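Type II restriction enzyme ngomi (Neisseria gonorrhoeae, PDB 1FIU) cuts double-stranded DNA at the sequence 5'-GCCGGC-3', cleaving after the first G with the help of magnesium ions, and works as a homotetramer. Local coordinates at residues Q7-F12 with H243-E248. Residues are numbered along the deposited sequence; the frame is centred on the assembly and turned at random.
Sequences QERRIF and HFALYE
A trans first torsion (chi1 -173°) and a chain extended as far as NE carry the guanidinium of R9 from helix 4-18 to the first turn of helix 246-256, where a bend at chi2 presents the carboxylate of E248. The two groups meet end-on: NH1 of R9 donates to OE2 of E248 at 2.9 Å, and NH2 of R9 to OE1 of E248 at 2.8 Å. Both bonds are almost straight and use syn lone pairs, and the planes lie only 9° apart, a pairing of flat groups that suits arginine and glutamate. CD1 of Y247 sits over one guanidinium face, 3.6 Å from R9 CZ, while F244 O stands over the opposite face, 4.3 Å from R9 NH2. F12 turns a ring edge to F244, its CE2 3.6 Å from F244 O and 3.9 Å from F244 CB; it also packs on I72, C73 and F76 of helix 62-81, an apolar setting that fits phenylalanine. R9 NH2 comes within 3.5 Å of CA of A245, the N-cap of helix 246-256. D276 takes NE of R9 in a second salt bridge and also accepts a bond from L246 N. The contact thus packs the N-terminal helix against the PDDEXK-type core, beside edge strand 274-276. Two carboxylates share one buried arginine, probably offsetting the cost of burying its charge, and the two-nitrogen grip fixes the guanidinium's rotation.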
loop_
_atom_site.group_PDB
_atom_site.type_symbol
_atom_site.label_atom_id
_atom_site.label_comp_id
_atom_site.label_asym_id
_atom_site.label_seq_id
_atom_site.Cartn_x
_atom_site.Cartn_y
_atom_site.Cartn_z
ATOM N N GLN I 7 -27.976 -16.416 23.423
ATOM C CA GLN I 7 -27.785 -16.323 24.861
ATOM C C GLN I 7 -26.479 -15.579 25.172
ATOM O O GLN I 7 -26.426 -14.728 26.064
ATOM C CB GLN I 7 -27.764 -17.722 25.478
ATOM C CG GLN I 7 -29.091 -18.446 25.323
ATOM C CD GLN I 7 -29.136 -19.768 26.046
ATOM O OE1 GLN I 7 -28.673 -19.883 27.184
ATOM N NE2 GLN I 7 -29.713 -20.777 25.396
ATOM N N GLU I 8 -25.425 -15.889 24.421
ATOM C CA GLU I 8 -24.136 -15.227 24.638
ATOM C C GLU I 8 -24.223 -13.731 24.324
ATOM O O GLU I 8 -23.602 -12.921 24.993
ATOM C CB GLU I 8 -23.058 -15.850 23.757
ATOM C CG GLU I 8 -22.602 -17.226 24.200
ATOM C CD GLU I 8 -21.886 -17.208 25.537
ATOM O OE1 GLU I 8 -21.193 -16.210 25.838
ATOM O OE2 GLU I 8 -22.002 -18.207 26.281
ATOM N N ARG I 9 -24.970 -13.384 23.281
ATOM C CA ARG I 9 -25.132 -11.983 22.891
ATOM C C ARG I 9 -25.853 -11.227 24.005
ATOM O O ARG I 9 -25.503 -10.087 24.321
ATOM C CB ARG I 9 -25.928 -11.893 21.579
ATOM C CG ARG I 9 -26.015 -10.492 20.965
ATOM C CD ARG I 9 -26.863 -10.534 19.720
ATOM N NE ARG I 9 -26.879 -9.286 18.967
ATOM C CZ ARG I 9 -27.786 -8.319 19.120
ATOM N NH1 ARG I 9 -28.765 -8.446 20.010
ATOM N NH2 ARG I 9 -27.718 -7.234 18.365
ATOM N N ARG I 10 -26.840 -11.871 24.622
ATOM C CA ARG I 10 -27.561 -11.217 25.718
ATOM C C ARG I 10 -26.668 -11.050 26.936
ATOM O O ARG I 10 -26.722 -10.039 27.623
ATOM C CB ARG I 10 -28.828 -12.018 26.060
ATOM C CG ARG I 10 -29.778 -12.039 24.879
ATOM C CD ARG I 10 -31.109 -12.739 25.135
ATOM N NE ARG I 10 -31.917 -12.742 23.914
ATOM C CZ ARG I 10 -33.205 -13.070 23.864
ATOM N NH1 ARG I 10 -33.847 -13.423 24.972
ATOM N NH2 ARG I 10 -33.852 -13.048 22.704
ATOM N N ILE I 11 -25.821 -12.037 27.200
ATOM C CA ILE I 11 -24.900 -11.958 28.317
ATOM C C ILE I 11 -23.936 -10.792 28.098
ATOM O O ILE I 11 -23.582 -10.079 29.032
ATOM C CB ILE I 11 -24.119 -13.293 28.463
ATOM C CG1 ILE I 11 -25.071 -14.383 28.981
ATOM C CG2 ILE I 11 -22.919 -13.118 29.379
ATOM C CD1 ILE I 11 -24.483 -15.789 28.950
ATOM N N PHE I 12 -23.502 -10.615 26.854
ATOM C CA PHE I 12 -22.600 -9.532 26.473
ATOM C C PHE I 12 -23.278 -8.177 26.809
ATOM O O PHE I 12 -22.691 -7.314 27.458
ATOM C CB PHE I 12 -22.307 -9.700 24.970
ATOM C CG PHE I 12 -21.711 -8.493 24.293
ATOM C CD1 PHE I 12 -20.369 -8.157 24.454
ATOM C CD2 PHE I 12 -22.487 -7.741 23.418
ATOM C CE1 PHE I 12 -19.798 -7.085 23.753
ATOM C CE2 PHE I 12 -21.927 -6.659 22.701
ATOM C CZ PHE I 12 -20.583 -6.342 22.877
ATOM N N HIS I 243 -20.960 -4.370 14.833
ATOM C CA HIS I 243 -21.669 -3.469 15.731
ATOM C C HIS I 243 -22.170 -4.226 16.962
ATOM O O HIS I 243 -22.680 -5.351 16.845
ATOM C CB HIS I 243 -22.868 -2.822 14.993
ATOM C CG HIS I 243 -23.447 -1.637 15.712
ATOM N ND1 HIS I 243 -24.530 -1.731 16.562
ATOM C CD2 HIS I 243 -23.034 -0.349 15.770
ATOM C CE1 HIS I 243 -24.756 -0.548 17.118
ATOM N NE2 HIS I 243 -23.862 0.309 16.654
ATOM N N PHE I 244 -22.053 -3.590 18.127
ATOM C CA PHE I 244 -22.459 -4.224 19.373
ATOM C C PHE I 244 -23.950 -4.530 19.493
ATOM O O PHE I 244 -24.347 -5.366 20.309
ATOM C CB PHE I 244 -21.996 -3.387 20.586
ATOM C CG PHE I 244 -23.026 -2.406 21.102
ATOM C CD1 PHE I 244 -23.475 -2.494 22.419
ATOM C CD2 PHE I 244 -23.514 -1.369 20.291
ATOM C CE1 PHE I 244 -24.383 -1.559 22.930
ATOM C CE2 PHE I 244 -24.428 -0.430 20.804
ATOM C CZ PHE I 244 -24.853 -0.531 22.118
ATOM N N ALA I 245 -24.768 -3.885 18.662
ATOM C CA ALA I 245 -26.217 -4.109 18.724
ATOM C C ALA I 245 -26.824 -3.774 17.373
ATOM O O ALA I 245 -27.660 -2.878 17.234
ATOM C CB ALA I 245 -26.820 -3.221 19.825
ATOM N N LEU I 246 -26.435 -4.536 16.368
ATOM C CA LEU I 246 -26.884 -4.242 15.025
ATOM C C LEU I 246 -28.389 -4.312 14.786
ATOM O O LEU I 246 -28.937 -3.436 14.114
ATOM C CB LEU I 246 -26.175 -5.164 14.021
ATOM C CG LEU I 246 -26.311 -4.669 12.570
ATOM C CD1 LEU I 246 -25.276 -3.586 12.269
ATOM C CD2 LEU I 246 -26.135 -5.821 11.621
ATOM N N TYR I 247 -29.027 -5.355 15.314
ATOM C CA TYR I 247 -30.465 -5.551 15.131
ATOM C C TYR I 247 -31.248 -4.382 15.712
ATOM O O TYR I 247 -32.210 -3.903 15.096
ATOM C CB TYR I 247 -30.906 -6.848 15.805
ATOM C CG TYR I 247 -30.078 -8.060 15.398
ATOM C CD1 TYR I 247 -29.865 -9.106 16.300
ATOM C CD2 TYR I 247 -29.482 -8.131 14.137
ATOM C CE1 TYR I 247 -29.064 -10.195 15.961
ATOM C CE2 TYR I 247 -28.673 -9.222 13.780
ATOM C CZ TYR I 247 -28.468 -10.244 14.705
ATOM O OH TYR I 247 -27.641 -11.304 14.397
ATOM N N GLU I 248 -30.832 -3.933 16.888
ATOM C CA GLU I 248 -31.492 -2.825 17.564
ATOM C C GLU I 248 -31.262 -1.513 16.816
ATOM O O GLU I 248 -32.182 -0.685 16.709
ATOM C CB GLU I 248 -31.005 -2.734 19.006
ATOM C CG GLU I 248 -31.333 -3.969 19.850
ATOM C CD GLU I 248 -30.428 -5.182 19.590
ATOM O OE1 GLU I 248 -29.474 -5.089 18.777
ATOM O OE2 GLU I 248 -30.680 -6.234 20.221
#